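Local coordinates for protein beta-porphyranase A (Bacteroides plebeius, PDB 4AW7) that hydrolyses the beta-1,4 linkages between galactose and alpha-L-galactose-6-sulfate in porphyran, a sulfated polysaccharide of red seaweed, releasing mostly disaccharides, at residues K42-H47 against H299-L304; A249-V254 against K266-S271; P316-K321 against Y360-W365. All blocks are in the same frame, centred on the assembly; numbering follows the deposited sequence.

Contact 1. Residues K42-H47 against H299-L304. With L6S (6-O-sulfo-alpha-L-galactopyranose), chain B.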
# COMPACT_ATOMS: atom_id res chain seq x y z
N LYS A 42 9.11 5.52 -2.35
CA LYS A 42 7.95 4.95 -1.64
C LYS A 42 7.21 3.90 -2.43
O LYS A 42 6.36 3.22 -1.86
CB LYS A 42 7.00 6.06 -1.15
CG LYS A 42 7.60 6.87 -0.01
CD LYS A 42 6.69 7.93 0.54
CE LYS A 42 7.26 8.60 1.80
NZ LYS A 42 6.25 9.48 2.45
N TYR A 43 7.54 3.72 -3.71
CA TYR A 43 6.77 2.90 -4.65
C TYR A 43 7.57 1.95 -5.50
O TYR A 43 7.24 0.77 -5.61
CB TYR A 43 5.89 3.80 -5.57
CG TYR A 43 5.00 4.70 -4.77
CD1 TYR A 43 3.91 4.18 -4.06
CD2 TYR A 43 5.27 6.04 -4.62
CE1 TYR A 43 3.13 4.99 -3.25
CE2 TYR A 43 4.50 6.86 -3.83
CZ TYR A 43 3.41 6.33 -3.14
OH TYR A 43 2.69 7.17 -2.30
N PHE A 44 8.58 2.48 -6.19
CA PHE A 44 9.29 1.72 -7.21
C PHE A 44 10.47 1.00 -6.61
O PHE A 44 11.62 1.46 -6.68
CB PHE A 44 9.65 2.64 -8.40
CG PHE A 44 8.45 3.34 -8.96
CD1 PHE A 44 7.38 2.59 -9.47
CD2 PHE A 44 8.28 4.71 -8.87
CE1 PHE A 44 6.22 3.21 -9.90
CE2 PHE A 44 7.14 5.31 -9.33
CZ PHE A 44 6.12 4.54 -9.84
N ASN A 45 10.14 -0.10 -5.96
CA ASN A 45 11.04 -0.93 -5.17
C ASN A 45 10.86 -2.37 -5.61
O ASN A 45 9.84 -2.74 -6.19
CB ASN A 45 10.71 -0.79 -3.68
CG ASN A 45 10.87 0.63 -3.18
OD1 ASN A 45 11.90 1.26 -3.45
ND2 ASN A 45 9.88 1.18 -2.48
N ILE A 46 11.84 -3.19 -5.26
CA ILE A 46 11.71 -4.64 -5.32
C ILE A 46 11.83 -5.21 -3.89
O ILE A 46 12.40 -4.60 -3.00
CB ILE A 46 12.72 -5.34 -6.28
CG1 ILE A 46 14.18 -4.95 -5.97
CG2 ILE A 46 12.34 -5.06 -7.69
CD1 ILE A 46 15.25 -5.75 -6.73
N HIS A 47 11.28 -6.40 -3.71
CA HIS A 47 11.28 -7.11 -2.44
C HIS A 47 12.59 -7.88 -2.29
O HIS A 47 12.64 -9.10 -2.47
CB HIS A 47 10.03 -8.03 -2.37
CG HIS A 47 9.80 -8.63 -1.03
ND1 HIS A 47 10.51 -9.71 -0.57
CD2 HIS A 47 9.01 -8.25 0.01
CE1 HIS A 47 10.14 -9.99 0.67
NE2 HIS A 47 9.22 -9.12 1.06
N HIS A 299 -2.72 -1.83 -10.18
CA HIS A 299 -3.99 -1.46 -9.56
C HIS A 299 -3.83 -0.93 -8.14
O HIS A 299 -4.52 0.02 -7.72
CB HIS A 299 -4.97 -2.64 -9.53
CG HIS A 299 -5.40 -3.13 -10.88
ND1 HIS A 299 -5.75 -2.30 -11.92
CD2 HIS A 299 -5.60 -4.39 -11.32
CE1 HIS A 299 -6.13 -3.04 -12.94
NE2 HIS A 299 -6.05 -4.31 -12.61
N PHE A 300 -2.93 -1.52 -7.37
CA PHE A 300 -2.68 -1.07 -6.01
C PHE A 300 -1.88 0.25 -5.99
O PHE A 300 -2.07 1.07 -5.11
CB PHE A 300 -1.91 -2.10 -5.18
CG PHE A 300 -2.73 -3.29 -4.76
CD1 PHE A 300 -3.87 -3.16 -3.95
CD2 PHE A 300 -2.36 -4.55 -5.15
CE1 PHE A 300 -4.57 -4.25 -3.57
CE2 PHE A 300 -3.06 -5.68 -4.74
CZ PHE A 300 -4.20 -5.55 -3.98
N LEU A 301 -0.99 0.43 -6.96
CA LEU A 301 -0.09 1.56 -6.96
C LEU A 301 -0.83 2.88 -6.89
O LEU A 301 -0.43 3.79 -6.19
CB LEU A 301 0.80 1.52 -8.21
CG LEU A 301 1.78 2.66 -8.42
CD1 LEU A 301 2.84 2.71 -7.31
CD2 LEU A 301 2.44 2.49 -9.79
N PHE A 302 -1.91 3.01 -7.65
CA PHE A 302 -2.59 4.30 -7.71
C PHE A 302 -3.23 4.65 -6.37
O PHE A 302 -3.19 5.82 -5.95
CB PHE A 302 -3.67 4.30 -8.82
CG PHE A 302 -3.12 4.40 -10.24
CD1 PHE A 302 -2.41 3.35 -10.84
CD2 PHE A 302 -3.33 5.54 -11.00
CE1 PHE A 302 -1.90 3.46 -12.10
CE2 PHE A 302 -2.85 5.64 -12.27
CZ PHE A 302 -2.13 4.59 -12.83
N ASN A 303 -3.80 3.66 -5.67
CA ASN A 303 -4.32 3.80 -4.28
C ASN A 303 -3.19 4.36 -3.43
O ASN A 303 -3.33 5.35 -2.70
CB ASN A 303 -4.80 2.38 -3.83
CG ASN A 303 -5.15 2.24 -2.34
OD1 ASN A 303 -4.85 3.10 -1.50
ND2 ASN A 303 -5.83 1.10 -1.99
N LEU A 304 -2.05 3.69 -3.48
CA LEU A 304 -0.96 4.02 -2.57
C LEU A 304 -0.32 5.36 -2.90
O LEU A 304 0.13 6.06 -2.00
CB LEU A 304 0.06 2.88 -2.52
CG LEU A 304 -0.47 1.52 -2.13
CD1 LEU A 304 0.62 0.48 -2.09
CD2 LEU A 304 -1.27 1.57 -0.82
O1S L6S B . 11.74 -12.22 -1.67
O2S L6S B . 11.79 -14.14 -3.21
O3S L6S B . 12.93 -14.21 -1.03
C1 L6S B . 7.45 -14.36 2.41
C2 L6S B . 8.06 -15.55 3.13
C3 L6S B . 8.59 -16.54 2.09
C4 L6S B . 9.65 -15.81 1.18
C5 L6S B . 8.98 -14.58 0.56
C6 L6S B . 10.05 -13.65 -0.04
O2 L6S B . 7.13 -16.16 4.04
O3 L6S B . 9.18 -17.70 2.70
O4 L6S B . 10.76 -15.43 2.01
O5 L6S B . 8.32 -13.73 1.51
O6 L6S B . 10.54 -14.24 -1.23
S1 L6S B . 11.82 -13.64 -1.84

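Contact 2. Residues A249-V254 against K266-S271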
# COMPACT_ATOMS: atom_id res chain seq x y z
N ALA A 249 -10.81 0.45 1.87
CA ALA A 249 -11.45 0.29 3.18
C ALA A 249 -10.50 -0.28 4.21
O ALA A 249 -10.55 0.10 5.38
CB ALA A 249 -12.71 -0.58 3.10
N VAL A 250 -9.69 -1.26 3.82
CA VAL A 250 -8.73 -1.88 4.73
C VAL A 250 -7.79 -0.82 5.33
O VAL A 250 -7.58 -0.78 6.55
CB VAL A 250 -7.94 -2.99 3.99
CG1 VAL A 250 -6.67 -3.36 4.76
CG2 VAL A 250 -8.84 -4.22 3.78
N LEU A 251 -7.24 0.01 4.45
CA LEU A 251 -6.30 1.02 4.91
C LEU A 251 -6.98 2.19 5.60
O LEU A 251 -6.49 2.70 6.60
CB LEU A 251 -5.39 1.48 3.76
CG LEU A 251 -4.56 0.39 3.09
CD1 LEU A 251 -3.74 1.02 1.98
CD2 LEU A 251 -3.69 -0.38 4.06
N ASP A 252 -8.16 2.58 5.10
CA ASP A 252 -8.92 3.61 5.79
C ASP A 252 -9.26 3.21 7.22
O ASP A 252 -9.28 4.08 8.10
CB ASP A 252 -10.22 3.94 5.05
CG ASP A 252 -10.06 4.90 3.90
OD1 ASP A 252 -8.93 5.14 3.43
OD2 ASP A 252 -11.10 5.46 3.44
N MET A 253 -9.52 1.93 7.49
CA MET A 253 -9.88 1.56 8.86
C MET A 253 -8.73 1.74 9.83
O MET A 253 -8.91 2.17 10.97
CB MET A 253 -10.42 0.16 8.95
CG MET A 253 -11.22 -0.10 10.22
SD MET A 253 -12.18 -1.65 10.10
CE MET A 253 -13.18 -1.49 11.59
N VAL A 254 -7.54 1.36 9.36
CA VAL A 254 -6.31 1.56 10.18
C VAL A 254 -6.14 3.05 10.51
O VAL A 254 -5.89 3.41 11.65
CB VAL A 254 -5.08 0.94 9.51
CG1 VAL A 254 -3.81 1.26 10.26
CG2 VAL A 254 -5.26 -0.55 9.32
N LYS A 266 -1.10 7.41 12.07
CA LYS A 266 0.32 7.05 11.93
C LYS A 266 0.53 6.51 10.52
O LYS A 266 -0.38 5.93 9.91
CB LYS A 266 0.75 5.99 12.94
CG LYS A 266 0.62 6.47 14.38
CD LYS A 266 1.37 5.58 15.38
CE LYS A 266 1.30 6.09 16.82
NZ LYS A 266 2.26 5.44 17.75
N PRO A 267 1.75 6.65 10.01
CA PRO A 267 2.00 6.20 8.65
C PRO A 267 1.78 4.70 8.45
O PRO A 267 1.96 3.90 9.37
CB PRO A 267 3.44 6.60 8.39
CG PRO A 267 3.62 7.81 9.25
CD PRO A 267 2.90 7.40 10.51
N LEU A 268 1.44 4.35 7.23
CA LEU A 268 1.31 2.99 6.77
C LEU A 268 2.55 2.51 6.08
O LEU A 268 3.32 3.27 5.51
CB LEU A 268 0.13 2.92 5.80
CG LEU A 268 -1.17 3.47 6.31
CD1 LEU A 268 -2.18 3.53 5.12
CD2 LEU A 268 -1.73 2.75 7.51
N ALA A 269 2.74 1.19 6.07
CA ALA A 269 3.77 0.56 5.25
C ALA A 269 3.16 -0.67 4.61
O ALA A 269 2.60 -1.52 5.32
CB ALA A 269 4.98 0.19 6.11
N ILE A 270 3.17 -0.74 3.28
CA ILE A 270 2.63 -1.88 2.57
C ILE A 270 3.81 -2.75 2.20
O ILE A 270 4.45 -2.57 1.17
CB ILE A 270 1.76 -1.48 1.34
CG1 ILE A 270 0.74 -0.41 1.72
CG2 ILE A 270 1.14 -2.71 0.71
CD1 ILE A 270 -0.19 -0.81 2.92
N SER A 271 4.16 -3.64 3.13
CA SER A 271 5.44 -4.34 3.01
C SER A 271 5.47 -5.44 1.95
O SER A 271 6.54 -5.92 1.60
CB SER A 271 5.92 -4.83 4.39
OG SER A 271 4.91 -5.56 5.03

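Contact 3. Residues P316-K321 against Y360-W365. With L6S (6-O-sulfo-alpha-L-galactopyranose), chain B; GLA (alpha-D-galactopyranose), chain C; GAL (beta-D-galactopyranose), chain D.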
# COMPACT_ATOMS: atom_id res chain seq x y z
N PRO A 316 6.30 -3.67 -4.05
CA PRO A 316 5.77 -4.64 -5.00
C PRO A 316 6.38 -6.02 -4.73
O PRO A 316 7.60 -6.11 -4.53
CB PRO A 316 6.28 -4.04 -6.35
CG PRO A 316 6.43 -2.61 -6.09
CD PRO A 316 6.97 -2.55 -4.73
N PHE A 317 5.55 -7.06 -4.70
CA PHE A 317 6.06 -8.39 -4.39
C PHE A 317 6.65 -9.06 -5.62
O PHE A 317 6.03 -9.95 -6.22
CB PHE A 317 5.05 -9.24 -3.64
CG PHE A 317 5.68 -10.42 -2.97
CD1 PHE A 317 6.43 -10.23 -1.82
CD2 PHE A 317 5.53 -11.71 -3.46
CE1 PHE A 317 6.97 -11.30 -1.15
CE2 PHE A 317 6.09 -12.77 -2.75
CZ PHE A 317 6.81 -12.56 -1.66
N VAL A 318 7.84 -8.60 -5.97
CA VAL A 318 8.67 -9.11 -7.04
C VAL A 318 10.09 -8.96 -6.45
O VAL A 318 10.44 -7.88 -5.95
CB VAL A 318 8.51 -8.35 -8.36
CG1 VAL A 318 8.40 -6.83 -8.18
CG2 VAL A 318 9.66 -8.71 -9.34
N SER A 319 10.86 -10.05 -6.45
CA SER A 319 12.10 -10.08 -5.73
C SER A 319 13.34 -9.99 -6.62
O SER A 319 13.68 -8.92 -7.10
CB SER A 319 12.12 -11.23 -4.75
OG SER A 319 12.01 -12.46 -5.43
N ASP A 320 14.05 -11.11 -6.77
CA ASP A 320 15.42 -11.08 -7.25
C ASP A 320 15.75 -12.43 -7.88
O ASP A 320 14.91 -13.02 -8.61
CB ASP A 320 16.33 -10.60 -6.13
CG ASP A 320 16.13 -11.37 -4.83
OD1 ASP A 320 15.79 -12.56 -4.89
OD2 ASP A 320 16.37 -10.76 -3.76
N LYS A 321 16.95 -12.96 -7.66
CA LYS A 321 17.26 -14.30 -8.16
C LYS A 321 16.67 -15.40 -7.29
O LYS A 321 16.58 -16.54 -7.71
CB LYS A 321 18.78 -14.47 -8.22
CG LYS A 321 19.42 -13.61 -9.27
CD LYS A 321 20.96 -13.74 -9.32
CE LYS A 321 21.55 -12.92 -10.40
NZ LYS A 321 23.00 -12.92 -10.43
N TYR A 360 8.77 -4.97 -17.13
CA TYR A 360 7.93 -3.98 -17.81
C TYR A 360 7.13 -3.13 -16.84
O TYR A 360 6.78 -2.01 -17.19
CB TYR A 360 7.01 -4.62 -18.85
CG TYR A 360 7.77 -5.16 -20.05
CD1 TYR A 360 8.54 -4.31 -20.83
CD2 TYR A 360 7.67 -6.49 -20.44
CE1 TYR A 360 9.24 -4.77 -21.95
CE2 TYR A 360 8.36 -6.97 -21.57
CZ TYR A 360 9.16 -6.10 -22.29
OH TYR A 360 9.83 -6.59 -23.39
N PHE A 361 6.86 -3.61 -15.63
CA PHE A 361 6.24 -2.74 -14.64
C PHE A 361 7.13 -1.54 -14.38
O PHE A 361 6.68 -0.39 -14.33
CB PHE A 361 6.00 -3.50 -13.32
CG PHE A 361 5.55 -2.61 -12.20
CD1 PHE A 361 4.29 -2.05 -12.17
CD2 PHE A 361 6.40 -2.36 -11.15
CE1 PHE A 361 3.92 -1.20 -11.14
CE2 PHE A 361 6.04 -1.50 -10.11
CZ PHE A 361 4.78 -0.93 -10.10
N PHE A 362 8.43 -1.80 -14.21
CA PHE A 362 9.38 -0.74 -13.96
C PHE A 362 9.67 0.10 -15.22
O PHE A 362 9.87 1.30 -15.14
CB PHE A 362 10.62 -1.30 -13.31
CG PHE A 362 10.32 -1.99 -11.99
CD1 PHE A 362 10.06 -1.24 -10.86
CD2 PHE A 362 10.26 -3.36 -11.90
CE1 PHE A 362 9.76 -1.84 -9.67
CE2 PHE A 362 9.98 -3.97 -10.69
CZ PHE A 362 9.74 -3.20 -9.57
N GLU A 363 9.66 -0.53 -16.38
CA GLU A 363 9.80 0.23 -17.64
C GLU A 363 8.67 1.25 -17.78
O GLU A 363 8.90 2.42 -18.10
CB GLU A 363 9.81 -0.71 -18.84
CG GLU A 363 10.22 0.02 -20.13
CD GLU A 363 11.72 0.39 -20.10
OE1 GLU A 363 12.50 -0.51 -19.92
OE2 GLU A 363 12.15 1.58 -20.21
N LEU A 364 7.44 0.82 -17.47
CA LEU A 364 6.29 1.67 -17.63
C LEU A 364 6.44 2.97 -16.82
O LEU A 364 6.02 4.05 -17.27
CB LEU A 364 5.03 0.91 -17.15
CG LEU A 364 3.70 1.64 -17.09
CD1 LEU A 364 3.27 2.01 -18.52
CD2 LEU A 364 2.64 0.80 -16.40
N TRP A 365 6.98 2.84 -15.62
CA TRP A 365 7.12 3.95 -14.69
C TRP A 365 8.48 4.61 -14.70
O TRP A 365 8.75 5.51 -13.92
CB TRP A 365 6.74 3.47 -13.28
CG TRP A 365 5.28 3.14 -13.17
CD1 TRP A 365 4.71 1.91 -13.20
CD2 TRP A 365 4.21 4.08 -13.05
NE1 TRP A 365 3.35 2.03 -13.12
CE2 TRP A 365 3.02 3.35 -13.02
CE3 TRP A 365 4.16 5.46 -12.93
CZ2 TRP A 365 1.78 3.97 -12.86
CZ3 TRP A 365 2.90 6.07 -12.80
CH2 TRP A 365 1.75 5.30 -12.74
O1S L6S B . 11.74 -12.22 -1.67
O2S L6S B . 11.79 -14.14 -3.21
O3S L6S B . 12.93 -14.21 -1.03
C1 L6S B . 7.45 -14.36 2.41
C2 L6S B . 8.06 -15.55 3.13
C3 L6S B . 8.59 -16.54 2.09
C4 L6S B . 9.65 -15.81 1.18
C5 L6S B . 8.98 -14.58 0.56
C6 L6S B . 10.05 -13.65 -0.04
O2 L6S B . 7.13 -16.16 4.04
O3 L6S B . 9.18 -17.70 2.70
O4 L6S B . 10.76 -15.43 2.01
O5 L6S B . 8.32 -13.73 1.51
O6 L6S B . 10.54 -14.24 -1.23
S1 L6S B . 11.82 -13.64 -1.84
C1 GLA C . 2.86 -13.44 2.28
C2 GLA C . 4.27 -13.96 2.63
C3 GLA C . 5.11 -14.15 1.38
C4 GLA C . 4.35 -14.87 0.30
C5 GLA C . 3.03 -14.14 0.02
C6 GLA C . 2.38 -14.69 -1.31
O1 GLA C . 2.74 -12.11 2.00
O2 GLA C . 4.90 -13.04 3.59
O3 GLA C . 6.22 -14.96 1.63
O4 GLA C . 4.10 -16.24 0.69
O5 GLA C . 2.24 -14.25 1.29
O6 GLA C . 2.87 -13.85 -2.44
C1 GAL D . 2.86 -13.44 2.28
C2 GAL D . 4.27 -13.96 2.63
C3 GAL D . 5.11 -14.15 1.38
C4 GAL D . 4.35 -14.87 0.30
C5 GAL D . 3.03 -14.14 0.02
C6 GAL D . 2.38 -14.69 -1.31
O1 GAL D . 2.09 -13.33 3.55
O2 GAL D . 4.90 -13.04 3.59
O3 GAL D . 6.22 -14.96 1.63
O4 GAL D . 4.10 -16.24 0.69
O5 GAL D . 2.24 -14.25 1.29
O6 GAL D . 2.87 -13.85 -2.44

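Contact 1. Residues K42-H47 against H299-L304
Tyr43 and Leu301 lie where the chain leading into strand 45-46 runs nearest to helix 293-305, their CA atoms 7.4 Å apart, just as the backbone bends through an inverse gamma turn centred on Phe44. The turn presents two successive aromatic rings to one helix. Tyr43 has the largest share of the contact, with Leu301 close behind: with CG anti to its carbonyl carbon (chi1 -55°), the tyrosine ring extends toward the last turns of the helix, and Tyr43 CB rests 3.7 Å from Leu301 CD1. That methyl lies obliquely to the ring, also close to the ring atom CD1. Further out, Tyr43 CE1 approaches Leu304 CB at 3.8 Å, while the phenol OH of Tyr43 gives a hydrogen bond to Leu304 O at 2.8 Å. The hydroxyl approaches this carbonyl from above its plane, 40° out of it. Tyrosine suits the place because an apolar ring can cross a buried interface and still deliver a donor to a carbonyl near the C-terminal end of the helix.

In the (beta/alpha)8 barrel of this glycosidase, strand 45-46 opens the barrel, and the helix covers its outside between strands 268-276 and 311-316. Leu301 serves both rings with its fork: CD2 meets Phe44 CE1 at 3.8 Å, the two side chains crossing at about a right angle. Tyr43 CB sits over the centre of one face of the Phe44 ring, which also stacks with Trp365.

Beyond the packed rings, the chain leaves the short strand at the substrate cleft, where His47 ND1 donates a bent hydrogen bond, 3.0 Å long with an N-H...O angle of 141°, to sulfate oxygen O1S of the bound 6-O-sulfo-alpha-L-galactopyranose, reached near the plane of the imidazole. His47 NE2 is hydrogen-bonded to Arg69 NH1.

Contact 2. Residues A249-V254 against K266-S271
Leu268, the first residue of strand 268-276, turns its side chain toward helix 245-262 and fits against two residues one turn apart on it, Leu251 and Val254. Leu268 CA lies 8.1 Å from Leu251 CA, the shortest such separation between the segments. The fork of Leu268 divides the work: CD1 packs on Leu251 CB at 4.0 Å, while CD2 reaches Val254 CG1 at 3.8 Å. Val254 and Leu268 run alongside each other in opposing senses, meeting flank to flank. A branched leucine suits this spot because its two methyls can touch two successive turns of a helix at once.

Ala269 follows on the other side of the strand, against Ile313 of the neighbouring strand 311-316; its small side chain suits the inside of the barrel, where side chains from neighbouring strands crowd together. Ile270 then returns to the helix side. Both of its torsions are staggered near -60° (chi1 -49°, chi2 -56°), and this bend carries CD1 nearer to the helix than the direction of its CB would suggest. There Ile270 CD1 meets Leu251 CD2 at 3.7 Å, the two side chains reaching toward each other tip to tip. Thus Leu251 spans both strand residues, with its CB on Leu268 and its methyls on Ile270. No hydrogen bond joins the segments. Ser271 again takes the inner side, where its OG is hydrogen-bonded to Glu142 OE2, next in sequence to Glu272, the probable nucleophile.

The axes of the short helix and strand segments pass 10.7 Å apart at 143°, roughly antiparallel. Leu251 and Val254 also touch strand 225-233, through Val228 and Phe226, so the helix bridges two neighbouring parallel strands: the right-handed beta-alpha-beta crossover from which a (beta/alpha)8 barrel is built.

Contact 3. Residues P316-K321 against Y360-W365
Val318 holds CG1 between its backbone N and carbonyl carbon (chi1 41°), and Phe362 sets CG anti to its carbonyl carbon (chi1 -59°); with the loop and helix facing each other, these torsions bring the methyl and the ring together from opposite directions. The loop 316-321 leaves the C-terminal end of strand 311-316, the last of the (beta/alpha)8 barrel and the end at which such enzymes place their active site, and helix 359-365 backs it. Val318 CG1 lies at the edge of the Phe362 ring, near its plane and 4.1 Å from Phe362 CZ. Beside it Pro316 CG approaches Phe361 CE2 at 4.2 Å, the two side chains crossing at about a right angle. The phenylalanines also pack on each other, Phe361 CD2 standing 3.6 Å above the centre of the Phe362 face. Rigid proline, branched valine and broad aromatic rings suit a buried apolar seam between loop and helix.

The alternate residues Phe317 and Ser319 face the substrate. Phe317, with Tyr231 and Ile276, forms the subsite -1 pocket that tolerates methylated galactose. The edge of the Phe317 ring faces the sulfated sugar, CZ lying 3.7 Å from L6S O5, and Ser319 OG donates a 2.8 Å hydrogen bond to sulfate oxygen O2S.

Contacts 1 and 3, with centres 10 Å apart, meet where the barrel closes: His47 N lies 2.8 Å from Val318 O, a probable hydrogen bond between residues just after the first and last barrel strands. Their apolar parts also join, Leu301 CD2 approaching Trp365 CE2 to 3.4 Å. On the substrate side the two contacts grip different oxygens of one sulfate. The centres of contacts 1 and 2 are 13 Å apart, and Leu304 CD2 connects them, 3.8 Å from both Leu251 CD1 and Ile270 CG1. Contacts 2 and 3 do not touch, their centres being 22 Å apart, but strand 268-276 of contact 2 carries Glu272, the probable nucleophile, whose side chain is about 8 Å from that of Pro316.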